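Local coordinates for cellulase (Bacillus sp. BG-CS10, PDB 5E09), which probably hydrolyses internal beta-1,4-glucosidic bonds of cellulose, as an endoglucanase of glycoside hydrolase family 5 that also carries carbohydrate-binding modules, at residues E53-I58 with A334-R339; Y321-Y324 with F328-M331. One frame throughout, in Å; residues are numbered along the deposited sequence.

Contact 1: residues E53-I58 with A334-R339; sequences EGYKSI and ASWEGR
Trp336 reaches from the last turn of helix 326-337 to the short bend at 53-55, and its indole carries nearly the whole contact. Its CB points toward that bend, and with CG anti to the carbonyl carbon (chi1 -57°) the ring system reaches the bend with its six-membered ring leading. Next after CB is the five-membered ring. Its NE1 gives a weak hydrogen bond to a water, 3.3 Å away in the plane of the indole, and the same water lies 3.0 Å from Tyr55 OH, so the two polar groups are bridged where the rings converge. Further out, CZ2 arrives over one face of the Tyr55 ring, toward its rim, 3.6 Å from Tyr55 CZ. The pair is a T-shaped stack, the indole giving its edge and the phenol its face, with the six-membered rings' planes at 71° and their centroids 5.0 Å apart. At the far corner CH2 lies 3.6 Å from Glu53 O, which sits at the ring edge and in its plane, where the slightly positive C-H rim suits a carbonyl oxygen. CZ3 shares Glu53 O with CH2 and passes 4.2 Å from Gly54 O. Gly54, with no side chain, lets the indole rim come close to the backbone, and its positive phi of 104° suits glycine; it ends helix 44-52 in a Schellman motif. A broad indole suits this place because it can span CA atoms 9.7 Å apart, Gly54 to Trp336, while tyrosine offers a flat face and a hydroxyl together. The bend lies between helix 44-52 and strand 57-60, the second of eight parallel strands in this TIM barrel. Tyr55 also meets Trp21, on the first strand, and Trp336 rests on Pro19, so helix 326-337 packs beside the start of these two strands.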
loop_
_atom_site.group_PDB
_atom_site.type_symbol
_atom_site.label_atom_id
_atom_site.label_comp_id
_atom_site.label_asym_id
_atom_site.label_seq_id
_atom_site.Cartn_x
_atom_site.Cartn_y
_atom_site.Cartn_z
ATOM N N GLU A 53 13.572 -2.173 14.007
ATOM C CA GLU A 53 12.960 -0.975 13.450
ATOM C C GLU A 53 11.727 -0.545 14.240
ATOM O O GLU A 53 11.106 0.471 13.927
ATOM C CB GLU A 53 12.598 -1.199 11.982
ATOM C CG GLU A 53 13.808 -1.396 11.072
ATOM C CD GLU A 53 14.725 -0.178 11.029
ATOM O OE1 GLU A 53 14.222 0.956 10.863
ATOM O OE2 GLU A 53 15.953 -0.359 11.170
ATOM N N GLY A 54 11.375 -1.320 15.262
ATOM C CA GLY A 54 10.292 -0.954 16.156
ATOM C C GLY A 54 8.996 -1.712 15.927
ATOM O O GLY A 54 8.010 -1.482 16.634
ATOM N N TYR A 55 8.989 -2.608 14.940
ATOM C CA TYR A 55 7.819 -3.439 14.673
ATOM C C TYR A 55 7.671 -4.495 15.756
ATOM O O TYR A 55 8.647 -5.141 16.135
ATOM C CB TYR A 55 7.916 -4.088 13.291
ATOM C CG TYR A 55 7.589 -3.123 12.179
ATOM C CD1 TYR A 55 6.269 -2.787 11.894
ATOM C CD2 TYR A 55 8.598 -2.524 11.428
ATOM C CE1 TYR A 55 5.959 -1.895 10.890
ATOM C CE2 TYR A 55 8.296 -1.623 10.418
ATOM C CZ TYR A 55 6.973 -1.314 10.156
ATOM O OH TYR A 55 6.660 -0.426 9.157
ATOM N N LYS A 56 6.451 -4.666 16.258
ATOM C CA LYS A 56 6.217 -5.587 17.366
ATOM C C LYS A 56 5.448 -6.848 16.958
ATOM O O LYS A 56 5.148 -7.699 17.797
ATOM C CB LYS A 56 5.478 -4.868 18.495
ATOM C CG LYS A 56 6.314 -3.800 19.170
ATOM C CD LYS A 56 6.057 -3.758 20.655
ATOM C CE LYS A 56 4.583 -3.613 20.955
ATOM N NZ LYS A 56 4.343 -3.636 22.423
ATOM N N SER A 57 5.137 -6.977 15.674
ATOM C CA SER A 57 4.502 -8.199 15.192
ATOM C C SER A 57 4.728 -8.382 13.706
ATOM O O SER A 57 4.929 -7.422 12.966
ATOM C CB SER A 57 3.000 -8.204 15.503
ATOM O OG SER A 57 2.340 -7.114 14.893
ATOM N N ILE A 58 4.708 -9.632 13.274
ATOM C CA ILE A 58 4.972 -9.937 11.886
ATOM C C ILE A 58 3.921 -10.913 11.364
ATOM O O ILE A 58 3.561 -11.882 12.034
ATOM C CB ILE A 58 6.400 -10.509 11.705
ATOM C CG1 ILE A 58 6.671 -10.849 10.237
ATOM C CG2 ILE A 58 6.609 -11.726 12.589
ATOM C CD1 ILE A 58 8.044 -11.441 10.001
ATOM N N ALA A 334 6.904 7.962 12.885
ATOM C CA ALA A 334 6.354 9.132 13.558
ATOM C C ALA A 334 4.863 8.953 13.823
ATOM O O ALA A 334 4.365 9.278 14.906
ATOM C CB ALA A 334 6.600 10.391 12.731
ATOM N N SER A 335 4.151 8.425 12.832
ATOM C CA SER A 335 2.706 8.267 12.950
ATOM C C SER A 335 2.304 7.236 14.007
ATOM O O SER A 335 1.195 7.304 14.538
ATOM C CB SER A 335 2.106 7.897 11.594
ATOM O OG SER A 335 2.417 8.889 10.628
ATOM N N TRP A 336 3.192 6.288 14.315
ATOM C CA TRP A 336 2.930 5.350 15.411
ATOM C C TRP A 336 2.706 6.071 16.740
ATOM O O TRP A 336 1.966 5.583 17.595
ATOM C CB TRP A 336 4.079 4.357 15.598
ATOM C CG TRP A 336 4.417 3.545 14.406
ATOM C CD1 TRP A 336 3.621 3.292 13.325
ATOM C CD2 TRP A 336 5.652 2.863 14.166
ATOM N NE1 TRP A 336 4.290 2.495 12.424
ATOM C CE2 TRP A 336 5.537 2.222 12.916
ATOM C CE3 TRP A 336 6.843 2.738 14.887
ATOM C CZ2 TRP A 336 6.572 1.466 12.373
ATOM C CZ3 TRP A 336 7.868 1.983 14.344
ATOM C CH2 TRP A 336 7.725 1.358 13.100
ATOM N N GLU A 337 3.356 7.221 16.916
ATOM C CA GLU A 337 3.288 7.943 18.188
ATOM C C GLU A 337 2.306 9.118 18.171
ATOM O O GLU A 337 1.727 9.467 19.203
ATOM C CB GLU A 337 4.677 8.439 18.595
ATOM C CG GLU A 337 4.707 9.139 19.944
ATOM C CD GLU A 337 6.109 9.581 20.348
ATOM O OE1 GLU A 337 7.053 9.372 19.550
ATOM O OE2 GLU A 337 6.266 10.132 21.466
ATOM N N GLY A 338 2.115 9.729 17.008
ATOM C CA GLY A 338 1.258 10.895 16.931
ATOM C C GLY A 338 1.334 11.580 15.589
ATOM O O GLY A 338 2.071 11.160 14.699
ATOM N N ARG A 339 0.570 12.655 15.447
ATOM C CA ARG A 339 0.436 13.334 14.165
ATOM C C ARG A 339 1.673 14.144 13.778
ATOM O O ARG A 339 2.342 14.721 14.636
ATOM C CB ARG A 339 -0.795 14.246 14.184
ATOM C CG ARG A 339 -2.097 13.498 14.434
ATOM C CD ARG A 339 -3.267 14.153 13.714
ATOM N NE ARG A 339 -3.107 14.116 12.261
ATOM C CZ ARG A 339 -3.981 14.633 11.405
ATOM N NH1 ARG A 339 -5.080 15.228 11.856
ATOM N NH2 ARG A 339 -3.759 14.557 10.097
HETATM O O HOH W 1 4.042 0.878 9.557
#

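Contact 2: residues Y321-Y324 with F328-M331; sequences YSWY and FHNM
Trp323 and His329 face each other across the turn that leads from strand 322-323 into helix 326-337. Phe328, the first residue of 328-331, turns its large apolar ring to other partners, meeting Phe293 edge-to-face. His329 follows and makes the contact. Its CG stands anti to the backbone N (chi1 -179°), which lays the imidazole over the indole in a face-to-face stack on the five-membered ring, with planes at 15° and centroids 3.7 Å apart. Trp323 NE1 lies over the centre of the imidazole, while His329 CD2 is 3.3 Å from Trp323 CZ2, toward the rim of the indole. The approach of Trp323 NE1 to His329 ND1, 3.2 Å, is stacking and not a hydrogen bond; two flat rings suit this buried site because they can stack closely while the indole N-H still serves Glu53 OE1. The weakly bonded strand at about 322-323 pairs with 316-317 in a small antiparallel hairpin beyond the last strand, 306-311, of the TIM barrel. His329 CB adds a CH-pi contact, 3.7 Å from the centroid of the same five-membered ring. Asn330 then bonds through OD1 to Gln326 NE2 one turn back, and Met331, a selenomethionine, packs on Leu290 and Glu294 of helix 286-302.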
loop_
_atom_site.group_PDB
_atom_site.type_symbol
_atom_site.label_atom_id
_atom_site.label_comp_id
_atom_site.label_asym_id
_atom_site.label_seq_id
_atom_site.Cartn_x
_atom_site.Cartn_y
_atom_site.Cartn_z
ATOM N N TYR A 321 19.084 -4.582 4.254
ATOM C CA TYR A 321 18.356 -4.446 5.513
ATOM C C TYR A 321 18.146 -2.990 5.924
ATOM O O TYR A 321 18.203 -2.660 7.107
ATOM C CB TYR A 321 19.071 -5.217 6.623
ATOM C CG TYR A 321 19.246 -6.675 6.276
ATOM C CD1 TYR A 321 18.160 -7.539 6.272
ATOM C CD2 TYR A 321 20.490 -7.183 5.923
ATOM C CE1 TYR A 321 18.306 -8.869 5.936
ATOM C CE2 TYR A 321 20.647 -8.515 5.589
ATOM C CZ TYR A 321 19.551 -9.354 5.597
ATOM O OH TYR A 321 19.695 -10.683 5.267
ATOM N N SER A 322 17.896 -2.125 4.942
ATOM C CA SER A 322 17.483 -0.750 5.214
ATOM C C SER A 322 16.370 -0.333 4.242
ATOM O O SER A 322 16.217 -0.926 3.175
ATOM C CB SER A 322 18.675 0.204 5.118
ATOM O OG SER A 322 19.101 0.338 3.773
ATOM N N TRP A 323 15.593 0.680 4.612
ATOM C CA TRP A 323 14.438 1.097 3.811
ATOM C C TRP A 323 14.834 1.774 2.496
ATOM O O TRP A 323 15.691 2.659 2.477
ATOM C CB TRP A 323 13.546 2.040 4.628
ATOM C CG TRP A 323 13.150 1.471 5.960
ATOM C CD1 TRP A 323 13.698 1.767 7.174
ATOM C CD2 TRP A 323 12.133 0.495 6.211
ATOM N NE1 TRP A 323 13.081 1.042 8.167
ATOM C CE2 TRP A 323 12.112 0.247 7.599
ATOM C CE3 TRP A 323 11.228 -0.199 5.395
ATOM C CZ2 TRP A 323 11.237 -0.659 8.194
ATOM C CZ3 TRP A 323 10.355 -1.100 5.987
ATOM C CH2 TRP A 323 10.367 -1.322 7.371
ATOM N N TYR A 324 14.206 1.358 1.398
ATOM C CA TYR A 324 14.366 2.034 0.108
ATOM C C TYR A 324 14.036 3.522 0.201
ATOM O O TYR A 324 14.721 4.357 -0.376
ATOM C CB TYR A 324 13.473 1.399 -0.956
ATOM C CG TYR A 324 13.961 0.087 -1.521
ATOM C CD1 TYR A 324 15.025 0.042 -2.418
ATOM C CD2 TYR A 324 13.335 -1.107 -1.186
ATOM C CE1 TYR A 324 15.462 -1.163 -2.953
ATOM C CE2 TYR A 324 13.764 -2.315 -1.714
ATOM C CZ TYR A 324 14.827 -2.337 -2.595
ATOM O OH TYR A 324 15.249 -3.542 -3.111
ATOM N N PHE A 328 9.645 7.932 3.865
ATOM C CA PHE A 328 8.421 7.146 4.014
ATOM C C PHE A 328 8.348 6.447 5.375
ATOM O O PHE A 328 7.395 6.648 6.150
ATOM C CB PHE A 328 8.344 6.130 2.858
ATOM C CG PHE A 328 7.183 5.178 2.932
ATOM C CD1 PHE A 328 5.907 5.624 3.229
ATOM C CD2 PHE A 328 7.369 3.834 2.664
ATOM C CE1 PHE A 328 4.843 4.744 3.281
ATOM C CE2 PHE A 328 6.307 2.946 2.715
ATOM C CZ PHE A 328 5.042 3.405 3.023
ATOM N N HIS A 329 9.363 5.643 5.680
ATOM C CA HIS A 329 9.350 4.917 6.940
ATOM C C HIS A 329 9.427 5.840 8.149
ATOM O O HIS A 329 8.863 5.531 9.198
ATOM C CB HIS A 329 10.486 3.909 7.027
ATOM C CG HIS A 329 10.469 3.132 8.306
ATOM N ND1 HIS A 329 11.329 3.396 9.348
ATOM C CD2 HIS A 329 9.648 2.141 8.729
ATOM C CE1 HIS A 329 11.062 2.574 10.352
ATOM N NE2 HIS A 329 10.048 1.805 10.000
ATOM N N ASN A 330 10.135 6.957 8.017
ATOM C CA ASN A 330 10.157 7.937 9.092
ATOM C C ASN A 330 8.753 8.464 9.344
ATOM O O ASN A 330 8.363 8.678 10.491
ATOM C CB ASN A 330 11.110 9.095 8.778
ATOM C CG ASN A 330 12.571 8.718 8.964
ATOM O OD1 ASN A 330 12.897 7.585 9.327
ATOM N ND2 ASN A 330 13.459 9.668 8.705
HETATM N N MSE A 331 7.990 8.667 8.273
HETATM C CA MSE A 331 6.615 9.134 8.432
HETATM C C MSE A 331 5.749 8.079 9.132
HETATM O O MSE A 331 4.930 8.416 9.997
HETATM C CB MSE A 331 6.004 9.514 7.079
HETATM C CG MSE A 331 4.574 10.035 7.186
HETATM SE SE MSE A 331 4.390 11.533 8.446
HETATM C CE MSE A 331 4.324 12.997 7.158
#

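Contacts 1 and 2 lie about 12 Å apart, centre to centre, on the same side of the chain's centre, and share helix 326-337: contact 2 uses an early turn, contact 1 its end. Along the chain, contact 2 is nested inside the loop that contact 1 closes. They also touch directly: besides being joined through Glu53, they meet where Tyr55 CE2 packs 3.7 Å from Trp323 CH2. One aromatic cluster therefore joins the approach to the second barrel strand to the hairpin and helix that follow the eighth, before the chain runs on into strand 342-343 and the beta sheets that follow.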